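Local coordinates for protein xyloglucan-specific endo-beta-1,4-glucanase (Uncultured bacterium, PDB 4W88) that hydrolyses internal beta-1,4-glucosidic linkages in the backbone of xyloglucan, acting as an endoglucanase of glycoside hydrolase family 5, at residues E145-E149 with V220-T224; E166-I170 with I195-G199. The protein carries 1 engineered substitution. All blocks are in the same frame, centred on the assembly; numbering follows the deposited sequence.

Interaction 1. Residues E145-E149 with V220-T224; sequences EGMNE and VALHT. With BGC (beta-D-glucopyranose), chain C.
At the C-terminal rim of a TIM barrel of glycoside hydrolase family 5, Glu149, in the loop that follows strand 142-145, meets His223 near the end of strand 218-223. The imidazole donates from ND1 to Glu149 OE2 over 2.7 Å, nearly straight at 170°. The oxygen lies almost in the ring plane, yet the nitrogen reaches it on the anti side of the carboxylate and 27° out of that group's plane. Glu149 OE2 also accepts from O4 of the bound glucopyranose at 2.6 Å, so one oxygen takes both the histidine N-H and the sugar hydroxyl; Tyr232 OH bonds the same glucose. The Glu149 chain leaves with CG beside the backbone N (chi1 -58°) and runs extended, which places OE2 between His223 ND1 and the sugar O4. With an alanine here, His223 ND1 would probably lose its acceptor and the sugar O4 its carboxylate mate. Asn148 adds a second edge contact: OD1 lies 3.1 Å from His223 CE1, near the ring plane, and its hydrogen bond is to Arg59. The far nitrogen, NE2, is hydrogen-bonded to Thr270, and this second anchor on the ring helps fix its rotation. Deeper in the barrel, Glu145 OE2 rests 3.3 Å from Ala221 CB, its carboxylate paired with Arg59 and bonded to His200 and Thr270. The Asn-Glu pair just after the fourth barrel strand is a hallmark of family 5 active sites.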
loop_
_atom_site.group_PDB
_atom_site.type_symbol
_atom_site.label_atom_id
_atom_site.label_comp_id
_atom_site.label_asym_id
_atom_site.label_seq_id
_atom_site.Cartn_x
_atom_site.Cartn_y
_atom_site.Cartn_z
ATOM N N GLU A 145 -7.583 1.384 1.906
ATOM C CA GLU A 145 -6.924 0.084 2.058
ATOM C C GLU A 145 -6.848 -0.230 3.548
ATOM O O GLU A 145 -6.217 0.464 4.348
ATOM C CB GLU A 145 -5.534 0.127 1.387
ATOM C CG GLU A 145 -4.729 -1.199 1.478
ATOM C CD GLU A 145 -3.390 -1.109 0.711
ATOM O OE1 GLU A 145 -3.053 0.031 0.292
ATOM O OE2 GLU A 145 -2.676 -2.159 0.580
ATOM N N GLY A 146 -7.627 -1.242 3.958
ATOM C CA GLY A 146 -7.952 -1.407 5.372
ATOM C C GLY A 146 -6.761 -1.630 6.313
ATOM O O GLY A 146 -6.717 -1.045 7.402
HETATM N N MSE A 147 -5.787 -2.417 5.821
HETATM C CA MSE A 147 -4.636 -2.857 6.609
HETATM C C MSE A 147 -3.428 -2.906 5.708
HETATM O O MSE A 147 -3.542 -3.030 4.473
HETATM C CB MSE A 147 -4.846 -4.274 7.225
HETATM C CG MSE A 147 -6.107 -4.315 8.072
HETATM SE SE MSE A 147 -6.338 -6.134 8.828
HETATM C CE MSE A 147 -7.187 -6.990 7.301
ATOM N N ASN A 148 -2.261 -2.896 6.361
ATOM C CA ASN A 148 -0.962 -3.042 5.675
ATOM C C ASN A 148 -0.194 -4.189 6.286
ATOM O O ASN A 148 0.117 -4.172 7.495
ATOM C CB ASN A 148 -0.123 -1.797 5.814
ATOM C CG ASN A 148 1.169 -1.891 5.032
ATOM O OD1 ASN A 148 1.128 -1.933 3.796
ATOM N ND2 ASN A 148 2.281 -2.081 5.750
ATOM N N GLU A 149 0.036 -5.220 5.484
ATOM C CA GLU A 149 0.795 -6.376 5.905
ATOM C C GLU A 149 0.387 -6.974 7.248
ATOM O O GLU A 149 1.228 -7.205 8.097
ATOM C CB GLU A 149 2.265 -6.100 5.815
ATOM C CG GLU A 149 2.720 -5.715 4.421
ATOM C CD GLU A 149 4.212 -5.472 4.230
ATOM O OE1 GLU A 149 4.971 -5.304 5.222
ATOM O OE2 GLU A 149 4.635 -5.395 3.013
ATOM N N VAL A 220 -8.274 -6.340 -4.274
ATOM C CA VAL A 220 -7.322 -7.075 -3.468
ATOM C C VAL A 220 -5.880 -6.506 -3.683
ATOM O O VAL A 220 -5.424 -6.398 -4.827
ATOM C CB VAL A 220 -7.326 -8.568 -3.758
ATOM C CG1 VAL A 220 -6.269 -9.270 -2.890
ATOM C CG2 VAL A 220 -8.733 -9.134 -3.515
ATOM N N ALA A 221 -5.250 -6.102 -2.576
ATOM C CA ALA A 221 -3.927 -5.559 -2.539
ATOM C C ALA A 221 -2.933 -6.684 -2.163
ATOM O O ALA A 221 -3.180 -7.534 -1.256
ATOM C CB ALA A 221 -3.833 -4.434 -1.526
ATOM N N LEU A 222 -1.833 -6.647 -2.903
ATOM C CA LEU A 222 -0.640 -7.471 -2.679
ATOM C C LEU A 222 0.592 -6.619 -2.686
ATOM O O LEU A 222 0.612 -5.593 -3.314
ATOM C CB LEU A 222 -0.559 -8.600 -3.754
ATOM C CG LEU A 222 -1.800 -9.459 -3.797
ATOM C CD1 LEU A 222 -1.746 -10.283 -5.039
ATOM C CD2 LEU A 222 -1.967 -10.362 -2.538
ATOM N N HIS A 223 1.672 -7.109 -2.058
ATOM C CA HIS A 223 2.960 -6.486 -2.168
ATOM C C HIS A 223 3.919 -7.496 -2.770
ATOM O O HIS A 223 4.043 -8.592 -2.265
ATOM C CB HIS A 223 3.512 -6.042 -0.829
ATOM C CG HIS A 223 2.736 -4.954 -0.176
ATOM N ND1 HIS A 223 2.964 -4.522 1.131
ATOM C CD2 HIS A 223 1.759 -4.162 -0.666
ATOM C CE1 HIS A 223 2.137 -3.536 1.392
ATOM N NE2 HIS A 223 1.419 -3.295 0.319
ATOM N N THR A 224 4.571 -7.095 -3.869
ATOM C CA THR A 224 5.361 -8.000 -4.641
ATOM C C THR A 224 6.670 -7.349 -5.039
ATOM O O THR A 224 6.849 -6.848 -6.169
ATOM C CB THR A 224 4.657 -8.608 -5.861
ATOM O OG1 THR A 224 4.103 -7.593 -6.698
ATOM C CG2 THR A 224 3.611 -9.513 -5.432
HETATM C C2 BGC C . 10.035 -7.120 3.950
HETATM C C3 BGC C . 8.878 -6.109 3.932
HETATM C C4 BGC C . 8.150 -6.120 2.630
HETATM C C5 BGC C . 7.990 -7.687 2.480
HETATM C C6 BGC C . 7.299 -7.804 1.175
HETATM C C1 BGC C . 9.765 -8.582 3.895
HETATM O O2 BGC C . 10.454 -7.047 5.232
HETATM O O3 BGC C . 9.473 -4.851 4.139
HETATM O O4 BGC C . 7.122 -5.000 2.579
HETATM O O5 BGC C . 9.242 -8.550 2.679
HETATM O O6 BGC C . 6.779 -9.060 0.825
#

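Interaction 2. Residues E166-I170 with I195-G199; sequences ERKLI and ICTYG
Tyr198 sets its ring slantwise against Glu166 and across Ile170, where helix 164-182 packs against strand 193-196, the next strand of the TIM barrel, and the residues that follow it. The phenol and the carboxylate of Glu166 are turned steeply against each other, their planes 64° apart. Tyr198 OH donates to Glu166 OE2 over 2.7 Å, reaching that oxygen from above the carboxylate plane, while OE2 itself lies at the edge of the ring. Glu166 CB approaches Tyr198 CE2 at 3.6 Å from well off the ring plane. Because Tyr198 holds CG anti to the backbone N (chi1 -177°), its ring is carried out to the acidic end of Glu166. Both ends of this polar pair have further partners: the hydroxyl is bonded to the backbone N of Met152, OE2 to Thr112, and OE1 to the backbone N of Thr163 just ahead of the helix. Arg167 meets the tyrosine nearer its root, CG lying 4.1 Å from Tyr198 CB; its guanidinium goes on to a salt bridge with Asp209. One turn along from Glu166, Ile170 stands at about a right angle to the tyrosine side chain and packs CG1 4.0 Å from Tyr198 CD2. Its other branch turns to Cys196, where Ile170 CG2 sits 3.4 Å from the carbonyl oxygen of Cys196, an oxygen that accepts from Asn174 ND2.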
loop_
_atom_site.group_PDB
_atom_site.type_symbol
_atom_site.label_atom_id
_atom_site.label_comp_id
_atom_site.label_asym_id
_atom_site.label_seq_id
_atom_site.Cartn_x
_atom_site.Cartn_y
_atom_site.Cartn_z
ATOM N N GLU A 166 -4.731 -17.887 11.155
ATOM C CA GLU A 166 -4.463 -16.472 10.936
ATOM C C GLU A 166 -5.152 -15.987 9.662
ATOM O O GLU A 166 -5.670 -14.869 9.601
ATOM C CB GLU A 166 -2.970 -16.220 10.872
ATOM C CG GLU A 166 -2.260 -16.138 12.233
ATOM C CD GLU A 166 -0.773 -15.920 12.095
ATOM O OE1 GLU A 166 -0.145 -16.795 11.425
ATOM O OE2 GLU A 166 -0.270 -14.855 12.564
ATOM N N ARG A 167 -5.099 -16.792 8.612
ATOM C CA ARG A 167 -5.737 -16.419 7.392
ATOM C C ARG A 167 -7.266 -16.336 7.542
ATOM O O ARG A 167 -7.858 -15.458 6.925
ATOM C CB ARG A 167 -5.320 -17.314 6.248
ATOM C CG ARG A 167 -3.861 -17.130 5.900
ATOM C CD ARG A 167 -3.499 -17.819 4.612
ATOM N NE ARG A 167 -3.544 -19.252 4.662
ATOM C CZ ARG A 167 -2.531 -20.073 4.985
ATOM N NH1 ARG A 167 -1.393 -19.618 5.378
ATOM N NH2 ARG A 167 -2.725 -21.378 4.940
ATOM N N LYS A 168 -7.885 -17.217 8.344
ATOM C CA LYS A 168 -9.308 -17.048 8.716
ATOM C C LYS A 168 -9.564 -15.692 9.399
ATOM O O LYS A 168 -10.555 -15.023 9.098
ATOM C CB LYS A 168 -9.907 -18.245 9.541
ATOM C CG LYS A 168 -9.907 -19.629 8.900
ATOM C CD LYS A 168 -10.724 -20.668 9.735
ATOM C CE LYS A 168 -9.921 -21.342 10.864
ATOM N NZ LYS A 168 -9.140 -22.592 10.523
ATOM N N LEU A 169 -8.679 -15.312 10.338
ATOM C CA LEU A 169 -8.780 -14.034 11.041
ATOM C C LEU A 169 -8.665 -12.873 10.057
ATOM O O LEU A 169 -9.406 -11.896 10.170
ATOM C CB LEU A 169 -7.705 -13.941 12.126
ATOM C CG LEU A 169 -7.515 -12.594 12.809
ATOM C CD1 LEU A 169 -8.792 -12.190 13.576
ATOM C CD2 LEU A 169 -6.349 -12.626 13.762
ATOM N N ILE A 170 -7.779 -12.981 9.077
ATOM C CA ILE A 170 -7.629 -11.902 8.067
ATOM C C ILE A 170 -8.950 -11.730 7.333
ATOM O O ILE A 170 -9.433 -10.610 7.122
ATOM C CB ILE A 170 -6.528 -12.184 7.084
ATOM C CG1 ILE A 170 -5.172 -12.087 7.829
ATOM C CG2 ILE A 170 -6.604 -11.163 5.928
ATOM C CD1 ILE A 170 -4.809 -10.822 8.604
ATOM N N ILE A 195 -8.923 -4.694 0.211
ATOM C CA ILE A 195 -8.671 -5.676 1.227
ATOM C C ILE A 195 -7.292 -6.294 0.945
ATOM O O ILE A 195 -6.638 -5.980 -0.068
ATOM C CB ILE A 195 -9.792 -6.746 1.270
ATOM C CG1 ILE A 195 -9.849 -7.593 0.003
ATOM C CG2 ILE A 195 -11.126 -6.120 1.664
ATOM C CD1 ILE A 195 -10.686 -8.867 0.124
ATOM N N CYS A 196 -6.852 -7.233 1.776
ATOM C CA CYS A 196 -5.538 -7.822 1.588
ATOM C C CYS A 196 -5.478 -9.247 2.090
ATOM O O CYS A 196 -6.339 -9.704 2.853
ATOM C CB CYS A 196 -4.452 -6.973 2.295
ATOM S SG CYS A 196 -4.575 -6.893 4.072
ATOM N N THR A 197 -4.417 -9.945 1.661
ATOM C CA THR A 197 -4.034 -11.191 2.241
ATOM C C THR A 197 -3.176 -10.997 3.504
ATOM O O THR A 197 -2.676 -9.911 3.786
ATOM C CB THR A 197 -3.181 -11.970 1.239
ATOM O OG1 THR A 197 -2.129 -11.100 0.846
ATOM C CG2 THR A 197 -3.987 -12.470 0.012
ATOM N N TYR A 198 -2.976 -12.086 4.237
ATOM C CA TYR A 198 -2.065 -12.083 5.384
ATOM C C TYR A 198 -0.707 -11.577 4.874
ATOM O O TYR A 198 -0.195 -12.075 3.846
ATOM C CB TYR A 198 -1.870 -13.499 5.917
ATOM C CG TYR A 198 -0.995 -13.550 7.135
ATOM C CD1 TYR A 198 0.430 -13.556 7.058
ATOM C CD2 TYR A 198 -1.552 -13.592 8.411
ATOM C CE1 TYR A 198 1.183 -13.582 8.238
ATOM C CE2 TYR A 198 -0.780 -13.681 9.566
ATOM C CZ TYR A 198 0.568 -13.695 9.489
ATOM O OH TYR A 198 1.299 -13.764 10.645
ATOM N N GLY A 199 -0.132 -10.576 5.545
ATOM C CA GLY A 199 1.155 -10.022 5.123
ATOM C C GLY A 199 1.231 -9.370 3.754
ATOM O O GLY A 199 2.354 -9.127 3.273
#

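Interactions 1 and 2 show how neighbouring barrel strands join an active-site mouth to the outer helical layer. Their centres are about 10 Å apart, and the Tyr198-Gly199 end of residues 195-199 lies between helix 164-182 and the sugar site. Strands 193-196 and 218-223 run side by side, with a probable hydrogen bond from Ala221 N to Ile195 O at 2.9 Å. Beyond it, Leu222 CD2 packs 3.5 Å from Thr197 OG1. Nearer the ligand, Gly199 O comes within 3.6 Å of Glu149 CG, so the Gly199 carbonyl packs against Glu149, one of the residues bonded to the glucose. Along the chain, interaction 2 is nested within the loop closed by interaction 1.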